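Long-range contacts in monovalent Na+/H+ antiporter subunit D (Dietzia sp. DQ12-45-1b, PDB 7D3U), which probably forms a membrane-embedded antiporter-like subunit of the Mrp complex, which exchanges sodium ions for protons across the cell membrane: residues A[207-218]-A[256-265]; A[309-317]-A[395-404]. All blocks are in the same frame, centred on the assembly; numbering follows the deposited sequence.

In the fold
Both contacts lie in the helical membrane part of the subunit, within the range of the family shared with complex I, and follow one another along the chain: contact 1 closes before contact 2 opens. Contact 1 pairs helix 204-221 with helix 249-263; contact 2 pairs helix 296-316 with helix 387-401. Their centres are about 18 Å apart, and they meet directly. Tyr258 OH is placed 2.8 Å from Ile311 O, a probable hydrogen bond, and Ile257 CG2 packs on Leu312 CD2. Helices 249-263 and 296-316 therefore link the two pairs, giving a continuous run of four packed helices whose flanks meet subunit A and bound detergent.

Contact 1. Residues A[207-218]-A[256-265]; sequences AVATALVLFALA and AIYRIYAVIF. With LMT (dodecyl-beta-D-maltoside), chain R; LMT (dodecyl-beta-D-maltoside), chain N.
Leu214 sits against Ile257, and Thr210 faces Ile264, where helices 207-218 and 256-263 run antiparallel at 163° with their axes 9.9 Å apart. No hydrogen bond crosses between them; the contact is made by methyl groups and two aromatic rings. Leu214 is central. With CG anti to its carbonyl carbon (chi1 -69°), its two methyls divide between different partners: CD2 lies 3.7 Å from Ile260 CG2, with the Leu214 and Ile260 side chains passing in opposite senses, while CD1 reaches the edge of the Tyr261 ring, near its plane, and comes within 3.9 Å of Phe265 CE2. Thr210 splits its duties by rotation. Its CG2, anti to the backbone N, faces across to Ile260 CG2 and Ile264 CG2 and lies 3.5 Å from Phe265 CE2, an oblique approach to that ring, whereas OG1 turns back to bond Val206 O on its own helix. Phe265 carries its CZ on to Ala207. At the other end Leu217 sets both its methyls against Ala256 CB, and its CB lies 3.6 Å from Ile257 CG1; Ile257 CD1 continues to Ala218.

One dodecyl maltoside tail (chain R) runs along the aromatic side, its C6 3.5 Å from Phe265 CZ and its C11 over one face of the Tyr261 ring, offset toward the rim. A second (chain N) follows Ala211, Phe215 and Ala218, so detergent occupies one flank of the pair. Leu129 and Phe132 of helix 129-146 pack on Leu217, Ala256, Ile260 and Ile264. Ala209, Leu212 and Ala216 rest on helix 157-187, the neighbouring subunit A packs against Val208, Ala211, Leu212 and Phe215, and helix 296-316 meets Ile257 and Tyr261.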
loop_
_atom_site.group_PDB
_atom_site.type_symbol
_atom_site.label_atom_id
_atom_site.label_comp_id
_atom_site.label_asym_id
_atom_site.label_seq_id
_atom_site.Cartn_x
_atom_site.Cartn_y
_atom_site.Cartn_z
ATOM N N ALA A 207 14.149 16.367 15.472
ATOM C CA ALA A 207 14.383 15.000 15.030
ATOM C C ALA A 207 13.233 14.086 15.420
ATOM O O ALA A 207 12.903 13.165 14.673
ATOM C CB ALA A 207 15.697 14.476 15.602
ATOM N N VAL A 208 12.591 14.339 16.561
ATOM C CA VAL A 208 11.457 13.510 16.959
ATOM C C VAL A 208 10.257 13.765 16.052
ATOM O O VAL A 208 9.555 12.829 15.649
ATOM C CB VAL A 208 11.118 13.747 18.441
ATOM C CG1 VAL A 208 9.737 13.212 18.764
ATOM C CG2 VAL A 208 12.159 13.084 19.318
ATOM N N ALA A 209 10.007 15.028 15.701
ATOM C CA ALA A 209 8.922 15.329 14.771
ATOM C C ALA A 209 9.196 14.740 13.393
ATOM O O ALA A 209 8.288 14.215 12.737
ATOM C CB ALA A 209 8.719 16.839 14.680
ATOM N N THR A 210 10.446 14.816 12.934
ATOM C CA THR A 210 10.780 14.214 11.651
ATOM C C THR A 210 10.690 12.696 11.713
ATOM O O THR A 210 10.354 12.057 10.713
ATOM C CB THR A 210 12.173 14.649 11.207
ATOM O OG1 THR A 210 12.327 16.054 11.429
ATOM C CG2 THR A 210 12.363 14.366 9.732
ATOM N N ALA A 211 10.960 12.104 12.878
ATOM C CA ALA A 211 10.746 10.672 13.042
ATOM C C ALA A 211 9.264 10.336 12.990
ATOM O O ALA A 211 8.882 9.289 12.465
ATOM C CB ALA A 211 11.360 10.192 14.354
ATOM N N LEU A 212 8.416 11.215 13.523
ATOM C CA LEU A 212 6.973 11.027 13.391
ATOM C C LEU A 212 6.546 11.067 11.929
ATOM O O LEU A 212 5.733 10.246 11.485
ATOM C CB LEU A 212 6.229 12.096 14.188
ATOM C CG LEU A 212 5.461 11.642 15.427
ATOM C CD1 LEU A 212 4.569 12.761 15.928
ATOM C CD2 LEU A 212 4.641 10.408 15.118
ATOM N N VAL A 213 7.085 12.020 11.167
ATOM C CA VAL A 213 6.765 12.104 9.742
ATOM C C VAL A 213 7.239 10.852 9.012
ATOM O O VAL A 213 6.506 10.268 8.201
ATOM C CB VAL A 213 7.374 13.378 9.132
ATOM C CG1 VAL A 213 7.189 13.384 7.629
ATOM C CG2 VAL A 213 6.742 14.607 9.747
ATOM N N LEU A 214 8.473 10.422 9.284
ATOM C CA LEU A 214 9.000 9.218 8.654
ATOM C C LEU A 214 8.216 7.981 9.063
ATOM O O LEU A 214 8.071 7.053 8.268
ATOM C CB LEU A 214 10.478 9.047 9.003
ATOM C CG LEU A 214 11.437 10.062 8.387
ATOM C CD1 LEU A 214 12.859 9.774 8.816
ATOM C CD2 LEU A 214 11.319 10.037 6.880
ATOM N N PHE A 215 7.681 7.958 10.282
ATOM C CA PHE A 215 6.898 6.811 10.721
ATOM C C PHE A 215 5.537 6.788 10.042
ATOM O O PHE A 215 5.032 5.717 9.690
ATOM C CB PHE A 215 6.754 6.836 12.241
ATOM C CG PHE A 215 5.673 5.944 12.766
ATOM C CD1 PHE A 215 5.680 4.589 12.494
ATOM C CD2 PHE A 215 4.657 6.459 13.546
ATOM C CE1 PHE A 215 4.685 3.769 12.979
ATOM C CE2 PHE A 215 3.662 5.643 14.036
ATOM C CZ PHE A 215 3.679 4.296 13.755
ATOM N N ALA A 216 4.931 7.958 9.839
ATOM C CA ALA A 216 3.708 8.008 9.046
ATOM C C ALA A 216 3.956 7.545 7.618
ATOM O O ALA A 216 3.166 6.768 7.064
ATOM C CB ALA A 216 3.132 9.421 9.051
ATOM N N LEU A 217 5.054 7.994 7.013
ATOM C CA LEU A 217 5.384 7.541 5.668
ATOM C C LEU A 217 5.733 6.058 5.634
ATOM O O LEU A 217 5.522 5.400 4.612
ATOM C CB LEU A 217 6.533 8.372 5.103
ATOM C CG LEU A 217 6.200 9.853 4.941
ATOM C CD1 LEU A 217 7.462 10.678 4.781
ATOM C CD2 LEU A 217 5.265 10.057 3.765
ATOM N N ALA A 218 6.249 5.514 6.736
ATOM C CA ALA A 218 6.511 4.082 6.806
ATOM C C ALA A 218 5.221 3.285 6.919
ATOM O O ALA A 218 5.109 2.205 6.327
ATOM C CB ALA A 218 7.432 3.774 7.983
ATOM N N ALA A 256 9.155 9.874 -0.509
ATOM C CA ALA A 256 9.092 10.856 0.564
ATOM C C ALA A 256 10.100 10.549 1.658
ATOM O O ALA A 256 10.757 11.458 2.171
ATOM C CB ALA A 256 7.685 10.907 1.143
ATOM N N ILE A 257 10.228 9.276 2.040
ATOM C CA ILE A 257 11.216 8.911 3.050
ATOM C C ILE A 257 12.614 9.256 2.563
ATOM O O ILE A 257 13.431 9.814 3.308
ATOM C CB ILE A 257 11.099 7.418 3.408
ATOM C CG1 ILE A 257 9.812 7.158 4.187
ATOM C CG2 ILE A 257 12.298 6.975 4.223
ATOM C CD1 ILE A 257 9.723 5.769 4.768
ATOM N N TYR A 258 12.903 8.949 1.296
ATOM C CA TYR A 258 14.205 9.279 0.727
ATOM C C TYR A 258 14.471 10.775 0.802
ATOM O O TYR A 258 15.505 11.206 1.324
ATOM C CB TYR A 258 14.281 8.799 -0.719
ATOM C CG TYR A 258 14.860 7.417 -0.880
ATOM C CD1 TYR A 258 14.178 6.302 -0.422
ATOM C CD2 TYR A 258 16.086 7.226 -1.496
ATOM C CE1 TYR A 258 14.699 5.041 -0.568
ATOM C CE2 TYR A 258 16.615 5.967 -1.647
ATOM C CZ TYR A 258 15.918 4.879 -1.181
ATOM O OH TYR A 258 16.438 3.618 -1.326
ATOM N N ARG A 259 13.541 11.582 0.291
ATOM C CA ARG A 259 13.750 13.025 0.255
ATOM C C ARG A 259 13.883 13.606 1.655
ATOM O O ARG A 259 14.752 14.450 1.904
ATOM C CB ARG A 259 12.604 13.701 -0.495
ATOM C CG ARG A 259 12.771 15.196 -0.653
ATOM C CD ARG A 259 13.781 15.512 -1.732
ATOM N NE ARG A 259 13.225 15.322 -3.066
ATOM C CZ ARG A 259 13.947 15.303 -4.179
ATOM N NH1 ARG A 259 15.261 15.460 -4.121
ATOM N NH2 ARG A 259 13.357 15.126 -5.352
ATOM N N ILE A 260 13.040 13.162 2.588
ATOM C CA ILE A 260 13.063 13.717 3.936
ATOM C C ILE A 260 14.363 13.360 4.639
ATOM O O ILE A 260 15.046 14.232 5.188
ATOM C CB ILE A 260 11.839 13.240 4.736
ATOM C CG1 ILE A 260 10.568 13.877 4.185
ATOM C CG2 ILE A 260 11.995 13.597 6.194
ATOM C CD1 ILE A 260 10.677 15.361 4.012
ATOM N N TYR A 261 14.733 12.078 4.636
ATOM C CA TYR A 261 15.952 11.693 5.331
ATOM C C TYR A 261 17.202 12.211 4.638
ATOM O O TYR A 261 18.241 12.349 5.291
ATOM C CB TYR A 261 16.036 10.176 5.478
ATOM C CG TYR A 261 17.093 9.752 6.465
ATOM C CD1 TYR A 261 16.839 9.768 7.827
ATOM C CD2 TYR A 261 18.351 9.361 6.039
ATOM C CE1 TYR A 261 17.804 9.394 8.735
ATOM C CE2 TYR A 261 19.322 8.987 6.940
ATOM C CZ TYR A 261 19.043 9.004 8.286
ATOM O OH TYR A 261 20.008 8.630 9.188
ATOM N N ALA A 262 17.135 12.516 3.341
ATOM C CA ALA A 262 18.313 13.035 2.665
ATOM C C ALA A 262 18.470 14.531 2.884
ATOM O O ALA A 262 19.592 15.020 3.049
ATOM C CB ALA A 262 18.242 12.723 1.173
ATOM N N VAL A 263 17.366 15.274 2.891
ATOM C CA VAL A 263 17.441 16.721 3.045
ATOM C C VAL A 263 17.377 17.096 4.517
ATOM O O VAL A 263 18.330 17.661 5.061
ATOM C CB VAL A 263 16.323 17.421 2.256
ATOM C CG1 VAL A 263 16.381 18.912 2.493
ATOM C CG2 VAL A 263 16.454 17.111 0.780
ATOM N N ILE A 264 16.262 16.776 5.178
ATOM C CA ILE A 264 16.065 17.212 6.559
ATOM C C ILE A 264 17.112 16.583 7.470
ATOM O O ILE A 264 17.907 17.280 8.110
ATOM C CB ILE A 264 14.641 16.887 7.033
ATOM C CG1 ILE A 264 13.627 17.739 6.275
ATOM C CG2 ILE A 264 14.513 17.136 8.520
ATOM C CD1 ILE A 264 12.217 17.577 6.767
ATOM N N PHE A 265 17.129 15.252 7.537
ATOM C CA PHE A 265 18.084 14.562 8.395
ATOM C C PHE A 265 19.514 14.662 7.890
ATOM O O PHE A 265 20.438 14.339 8.645
ATOM C CB PHE A 265 17.695 13.095 8.540
ATOM C CG PHE A 265 16.956 12.790 9.804
ATOM C CD1 PHE A 265 17.631 12.682 11.003
ATOM C CD2 PHE A 265 15.588 12.607 9.794
ATOM C CE1 PHE A 265 16.953 12.402 12.166
ATOM C CE2 PHE A 265 14.911 12.324 10.954
ATOM C CZ PHE A 265 15.592 12.222 12.140
HETATM C C1B LMT R . 21.788 11.764 23.396
HETATM C C2B LMT R . 21.225 11.311 24.757
HETATM C C3B LMT R . 22.212 11.631 25.893
HETATM C C4B LMT R . 23.644 11.803 25.337
HETATM C C5B LMT R . 23.609 12.970 24.331
HETATM C C6B LMT R . 24.872 12.961 23.477
HETATM O O1B LMT R . 20.751 11.860 22.476
HETATM O O2B LMT R . 20.043 11.979 24.941
HETATM O O3B LMT R . 22.150 10.698 26.893
HETATM O "O4'" LMT R . 24.530 12.090 26.348
HETATM O O5B LMT R . 22.454 12.987 23.512
HETATM O O6B LMT R . 24.894 14.059 22.658
HETATM C "C1'" LMT R . 18.049 11.620 20.458
HETATM C "C2'" LMT R . 18.050 11.080 21.896
HETATM C "C3'" LMT R . 19.216 10.087 22.058
HETATM C "C4'" LMT R . 20.530 10.755 21.630
HETATM C "C5'" LMT R . 20.292 11.292 20.200
HETATM C "C6'" LMT R . 21.346 10.901 19.201
HETATM O "O1'" LMT R . 16.837 11.400 19.867
HETATM O "O2'" LMT R . 18.269 12.133 22.743
HETATM O "O3'" LMT R . 18.995 8.981 21.303
HETATM O "O5'" LMT R . 19.029 10.914 19.723
HETATM O "O6'" LMT R . 22.073 9.898 19.786
HETATM C C1 LMT R . 16.800 10.368 18.915
HETATM C C2 LMT R . 15.878 10.874 17.850
HETATM C C3 LMT R . 15.096 9.845 17.110
HETATM C C4 LMT R . 15.277 10.113 15.642
HETATM C C5 LMT R . 14.763 8.965 14.849
HETATM C C6 LMT R . 15.300 8.954 13.461
HETATM C C7 LMT R . 14.763 7.766 12.729
HETATM C C8 LMT R . 15.322 7.744 11.353
HETATM C C9 LMT R . 14.860 6.586 10.537
HETATM C C10 LMT R . 15.436 6.746 9.161
HETATM C C11 LMT R . 16.480 5.716 8.880
HETATM C C12 LMT R . 16.253 5.052 7.566
HETATM C C1B LMT N . 23.474 6.453 21.632
HETATM C C2B LMT N . 23.580 6.964 23.078
HETATM C C3B LMT N . 24.911 7.713 23.292
HETATM C C4B LMT N . 25.113 8.820 22.224
HETATM C C5B LMT N . 24.766 8.235 20.844
HETATM C C6B LMT N . 25.842 8.612 19.832
HETATM O O1B LMT N . 22.321 6.970 21.066
HETATM O O2B LMT N . 22.519 7.804 23.283
HETATM O O3B LMT N . 25.972 6.848 23.358
HETATM O "O4'" LMT N . 24.298 9.896 22.480
HETATM O O5B LMT N . 24.584 6.843 20.886
HETATM O O6B LMT N . 25.630 7.952 18.651
HETATM C "C1'" LMT N . 18.735 6.122 19.364
HETATM C "C2'" LMT N . 18.924 5.442 20.727
HETATM C "C3'" LMT N . 20.185 6.001 21.437
HETATM C "C4'" LMT N . 21.405 6.066 20.501
HETATM C "C5'" LMT N . 20.921 6.690 19.176
HETATM C "C6'" LMT N . 22.013 6.898 18.164
HETATM O "O1'" LMT N . 17.721 5.531 18.675
HETATM O "O2'" LMT N . 17.832 5.731 21.499
HETATM O "O3'" LMT N . 20.488 5.243 22.527
HETATM O "O5'" LMT N . 19.907 5.917 18.610
HETATM O "O6'" LMT N . 22.673 5.700 18.071
HETATM C C1 LMT N . 16.595 6.349 18.479
HETATM C C2 LMT N . 15.843 5.685 17.369
HETATM C C3 LMT N . 14.393 6.011 17.264
HETATM C C4 LMT N . 13.775 4.963 16.382
HETATM C C5 LMT N . 12.301 5.153 16.312
HETATM C C6 LMT N . 11.909 6.035 15.180
HETATM C C7 LMT N . 11.002 5.289 14.251
HETATM C C8 LMT N . 10.991 5.985 12.938
HETATM C C9 LMT N . 10.359 5.202 11.840
HETATM C C10 LMT N . 11.360 5.115 10.727
HETATM C C11 LMT N . 10.712 4.676 9.456
HETATM C C12 LMT N . 11.653 4.758 8.304
#

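Contact 2. Residues A[309-317]-A[395-404]; sequences GYILLGVAL and LIIAALDAGQ. With LMT (dodecyl-beta-D-maltoside), chain B.
Leu395 slants across Tyr310 and meets the ring at its edge: CD2 lies near the ring plane, 3.5 Å from Tyr310 CD1. It gets there because CG stands anti to the backbone N (chi1 -168°), and the same methyl also comes to Tyr310 O. The phenol end of Tyr310 looks elsewhere, bonding Ala411 O on helix 405-430. Leu317 spreads its two methyls over the other segment. CD1 lies on the helix surface, 3.7 Å from Ala399 CA; CD2 slides past Gln404, 3.6 Å from its CG. The two helices cross at 39° in roughly the same direction, and Leu317 packs where a helical hairpin turns: after helix 387-401, Gly403 is the first residue to leave helical backbone angles, with positive phi, and Gln404 takes the N-cap position of helix 405-430. With an alanine in place of Leu317, the contacts to Ala399 and the aliphatic part of Gln404 would probably be lost, leaving a gap between residue 317 and segment 395-404. Leu400 O accepts a hydrogen bond from O4' of a dodecyl maltoside (chain B), and Ile396, Ile397 and Leu400 pack on the neighbouring subunit A.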
loop_
_atom_site.group_PDB
_atom_site.type_symbol
_atom_site.label_atom_id
_atom_site.label_comp_id
_atom_site.label_asym_id
_atom_site.label_seq_id
_atom_site.Cartn_x
_atom_site.Cartn_y
_atom_site.Cartn_z
ATOM N N GLY A 309 10.822 -3.263 1.893
ATOM C CA GLY A 309 11.952 -3.374 2.802
ATOM C C GLY A 309 13.279 -3.374 2.069
ATOM O O GLY A 309 14.277 -2.847 2.567
ATOM N N TYR A 310 13.308 -3.977 0.881
ATOM C CA TYR A 310 14.516 -3.965 0.058
ATOM C C TYR A 310 14.892 -2.547 -0.352
ATOM O O TYR A 310 16.050 -2.138 -0.229
ATOM C CB TYR A 310 14.310 -4.826 -1.187
ATOM C CG TYR A 310 14.914 -6.205 -1.122
ATOM C CD1 TYR A 310 16.230 -6.423 -1.494
ATOM C CD2 TYR A 310 14.160 -7.292 -0.714
ATOM C CE1 TYR A 310 16.781 -7.680 -1.446
ATOM C CE2 TYR A 310 14.703 -8.553 -0.664
ATOM C CZ TYR A 310 16.013 -8.742 -1.030
ATOM O OH TYR A 310 16.556 -10.002 -0.978
ATOM N N ILE A 311 13.920 -1.790 -0.862
ATOM C CA ILE A 311 14.199 -0.454 -1.383
ATOM C C ILE A 311 14.656 0.471 -0.266
ATOM O O ILE A 311 15.700 1.125 -0.365
ATOM C CB ILE A 311 12.961 0.112 -2.099
ATOM C CG1 ILE A 311 12.554 -0.789 -3.257
ATOM C CG2 ILE A 311 13.243 1.508 -2.595
ATOM C CD1 ILE A 311 11.184 -0.489 -3.783
ATOM N N LEU A 312 13.873 0.547 0.811
ATOM C CA LEU A 312 14.198 1.446 1.910
ATOM C C LEU A 312 15.539 1.121 2.543
ATOM O O LEU A 312 16.128 1.988 3.197
ATOM C CB LEU A 312 13.099 1.402 2.967
ATOM C CG LEU A 312 11.900 2.292 2.660
ATOM C CD1 LEU A 312 10.838 2.161 3.736
ATOM C CD2 LEU A 312 12.338 3.735 2.501
ATOM N N LEU A 313 16.038 -0.104 2.369
ATOM C CA LEU A 313 17.388 -0.411 2.821
ATOM C C LEU A 313 18.415 0.466 2.121
ATOM O O LEU A 313 19.491 0.722 2.670
ATOM C CB LEU A 313 17.696 -1.888 2.584
ATOM C CG LEU A 313 18.955 -2.434 3.248
ATOM C CD1 LEU A 313 18.861 -2.272 4.750
ATOM C CD2 LEU A 313 19.157 -3.889 2.875
ATOM N N GLY A 314 18.097 0.943 0.917
ATOM C CA GLY A 314 19.010 1.827 0.215
ATOM C C GLY A 314 19.231 3.146 0.925
ATOM O O GLY A 314 20.281 3.773 0.761
ATOM N N VAL A 315 18.255 3.592 1.716
ATOM C CA VAL A 315 18.434 4.812 2.497
ATOM C C VAL A 315 19.042 4.528 3.865
ATOM O O VAL A 315 19.577 5.450 4.497
ATOM C CB VAL A 315 17.108 5.579 2.653
ATOM C CG1 VAL A 315 16.093 4.761 3.421
ATOM C CG2 VAL A 315 17.347 6.909 3.342
ATOM N N ALA A 316 18.981 3.284 4.339
ATOM C CA ALA A 316 19.701 2.899 5.543
ATOM C C ALA A 316 21.169 2.614 5.269
ATOM O O ALA A 316 21.932 2.396 6.215
ATOM C CB ALA A 316 19.045 1.675 6.181
ATOM N N LEU A 317 21.573 2.610 4.003
ATOM C CA LEU A 317 22.966 2.496 3.589
ATOM C C LEU A 317 23.426 3.795 2.939
ATOM O O LEU A 317 24.086 3.786 1.898
ATOM C CB LEU A 317 23.156 1.324 2.632
ATOM C CG LEU A 317 22.583 -0.026 3.057
ATOM C CD1 LEU A 317 22.648 -1.007 1.904
ATOM C CD2 LEU A 317 23.322 -0.569 4.260
ATOM N N LEU A 395 22.723 -3.547 -4.563
ATOM C CA LEU A 395 22.328 -3.395 -3.168
ATOM C C LEU A 395 23.222 -4.214 -2.246
ATOM O O LEU A 395 23.606 -3.745 -1.170
ATOM C CB LEU A 395 20.865 -3.793 -2.992
ATOM C CG LEU A 395 20.239 -3.420 -1.652
ATOM C CD1 LEU A 395 20.106 -1.914 -1.535
ATOM C CD2 LEU A 395 18.890 -4.089 -1.494
ATOM N N ILE A 396 23.577 -5.433 -2.652
ATOM C CA ILE A 396 24.461 -6.256 -1.833
ATOM C C ILE A 396 25.860 -5.655 -1.792
ATOM O O ILE A 396 26.531 -5.680 -0.753
ATOM C CB ILE A 396 24.476 -7.703 -2.355
ATOM C CG1 ILE A 396 23.124 -8.366 -2.108
ATOM C CG2 ILE A 396 25.565 -8.507 -1.677
ATOM C CD1 ILE A 396 23.025 -9.757 -2.672
ATOM N N ILE A 397 26.318 -5.092 -2.912
ATOM C CA ILE A 397 27.619 -4.430 -2.928
ATOM C C ILE A 397 27.616 -3.233 -1.988
ATOM O O ILE A 397 28.561 -3.027 -1.217
ATOM C CB ILE A 397 27.994 -4.027 -4.366
ATOM C CG1 ILE A 397 28.533 -5.235 -5.130
ATOM C CG2 ILE A 397 29.015 -2.908 -4.360
ATOM C CD1 ILE A 397 28.924 -4.927 -6.554
ATOM N N ALA A 398 26.545 -2.437 -2.017
ATOM C CA ALA A 398 26.466 -1.281 -1.133
ATOM C C ALA A 398 26.328 -1.692 0.327
ATOM O O ALA A 398 26.802 -0.976 1.215
ATOM C CB ALA A 398 25.296 -0.388 -1.540
ATOM N N ALA A 399 25.685 -2.828 0.595
ATOM C CA ALA A 399 25.519 -3.278 1.971
ATOM C C ALA A 399 26.819 -3.830 2.538
ATOM O O ALA A 399 27.134 -3.598 3.710
ATOM C CB ALA A 399 24.414 -4.328 2.051
ATOM N N LEU A 400 27.580 -4.568 1.729
ATOM C CA LEU A 400 28.883 -5.038 2.178
ATOM C C LEU A 400 29.904 -3.914 2.244
ATOM O O LEU A 400 30.851 -3.999 3.033
ATOM C CB LEU A 400 29.391 -6.148 1.260
ATOM C CG LEU A 400 28.555 -7.425 1.239
ATOM C CD1 LEU A 400 29.070 -8.371 0.181
ATOM C CD2 LEU A 400 28.576 -8.090 2.599
ATOM N N ASP A 401 29.736 -2.866 1.437
ATOM C CA ASP A 401 30.648 -1.730 1.501
ATOM C C ASP A 401 30.465 -0.957 2.800
ATOM O O ASP A 401 31.444 -0.600 3.465
ATOM C CB ASP A 401 30.433 -0.819 0.294
ATOM C CG ASP A 401 31.616 0.086 0.030
ATOM O OD1 ASP A 401 32.492 0.195 0.912
ATOM O OD2 ASP A 401 31.673 0.684 -1.063
ATOM N N ALA A 402 29.216 -0.692 3.180
ATOM C CA ALA A 402 28.929 0.023 4.416
ATOM C C ALA A 402 29.191 -0.810 5.661
ATOM O O ALA A 402 29.009 -0.298 6.771
ATOM C CB ALA A 402 27.479 0.508 4.418
ATOM N N GLY A 403 29.608 -2.066 5.514
ATOM C CA GLY A 403 29.893 -2.919 6.646
ATOM C C GLY A 403 28.698 -3.625 7.245
ATOM O O GLY A 403 28.878 -4.437 8.161
ATOM N N GLN A 404 27.488 -3.350 6.766
ATOM C CA GLN A 404 26.282 -3.990 7.290
ATOM C C GLN A 404 26.212 -5.404 6.732
ATOM O O GLN A 404 25.574 -5.666 5.713
ATOM C CB GLN A 404 25.043 -3.182 6.925
ATOM C CG GLN A 404 25.195 -1.689 7.144
ATOM C CD GLN A 404 25.066 -1.297 8.599
ATOM O OE1 GLN A 404 24.740 -2.123 9.450
ATOM N NE2 GLN A 404 25.321 -0.028 8.895
HETATM C C1B LMT B . 34.404 -7.758 5.982
HETATM C C2B LMT B . 34.281 -6.363 6.612
HETATM C C3B LMT B . 33.478 -5.430 5.688
HETATM C C4B LMT B . 33.971 -5.564 4.230
HETATM C C5B LMT B . 33.827 -7.038 3.815
HETATM C C6B LMT B . 35.087 -7.501 3.096
HETATM O O1B LMT B . 34.109 -8.699 6.957
HETATM O O2B LMT B . 33.637 -6.525 7.808
HETATM O O3B LMT B . 33.505 -4.134 6.132
HETATM O "O4'" LMT B . 33.222 -4.777 3.389
HETATM O O5B LMT B . 33.534 -7.885 4.900
HETATM O O6B LMT B . 36.110 -6.616 3.315
HETATM C "C1'" LMT B . 32.748 -11.955 8.339
HETATM C "C2'" LMT B . 34.295 -12.016 8.395
HETATM C "C3'" LMT B . 34.938 -10.656 8.014
HETATM C "C4'" LMT B . 34.414 -10.049 6.694
HETATM C "C5'" LMT B . 33.081 -10.733 6.291
HETATM C "C6'" LMT B . 33.169 -11.875 5.295
HETATM O "O1'" LMT B . 32.218 -13.172 8.015
HETATM O "O2'" LMT B . 34.660 -12.325 9.680
HETATM O "O3'" LMT B . 36.296 -10.786 7.938
HETATM O "O5'" LMT B . 32.241 -11.006 7.397
HETATM O "O6'" LMT B . 31.983 -11.870 4.622
HETATM C C1 LMT B . 30.811 -13.230 8.076
HETATM C C2 LMT B . 30.393 -13.714 6.722
HETATM C C3 LMT B . 28.976 -13.462 6.324
HETATM C C4 LMT B . 28.993 -13.006 4.890
HETATM C C5 LMT B . 27.628 -13.076 4.300
HETATM C C6 LMT B . 27.105 -14.472 4.259
HETATM C C7 LMT B . 25.893 -14.527 3.375
HETATM C C8 LMT B . 25.534 -15.949 3.126
HETATM C C9 LMT B . 24.462 -16.132 2.106
HETATM C C10 LMT B . 23.922 -17.523 2.263
HETATM C C11 LMT B . 22.870 -17.816 1.242
HETATM C C12 LMT B . 22.273 -19.169 1.430
#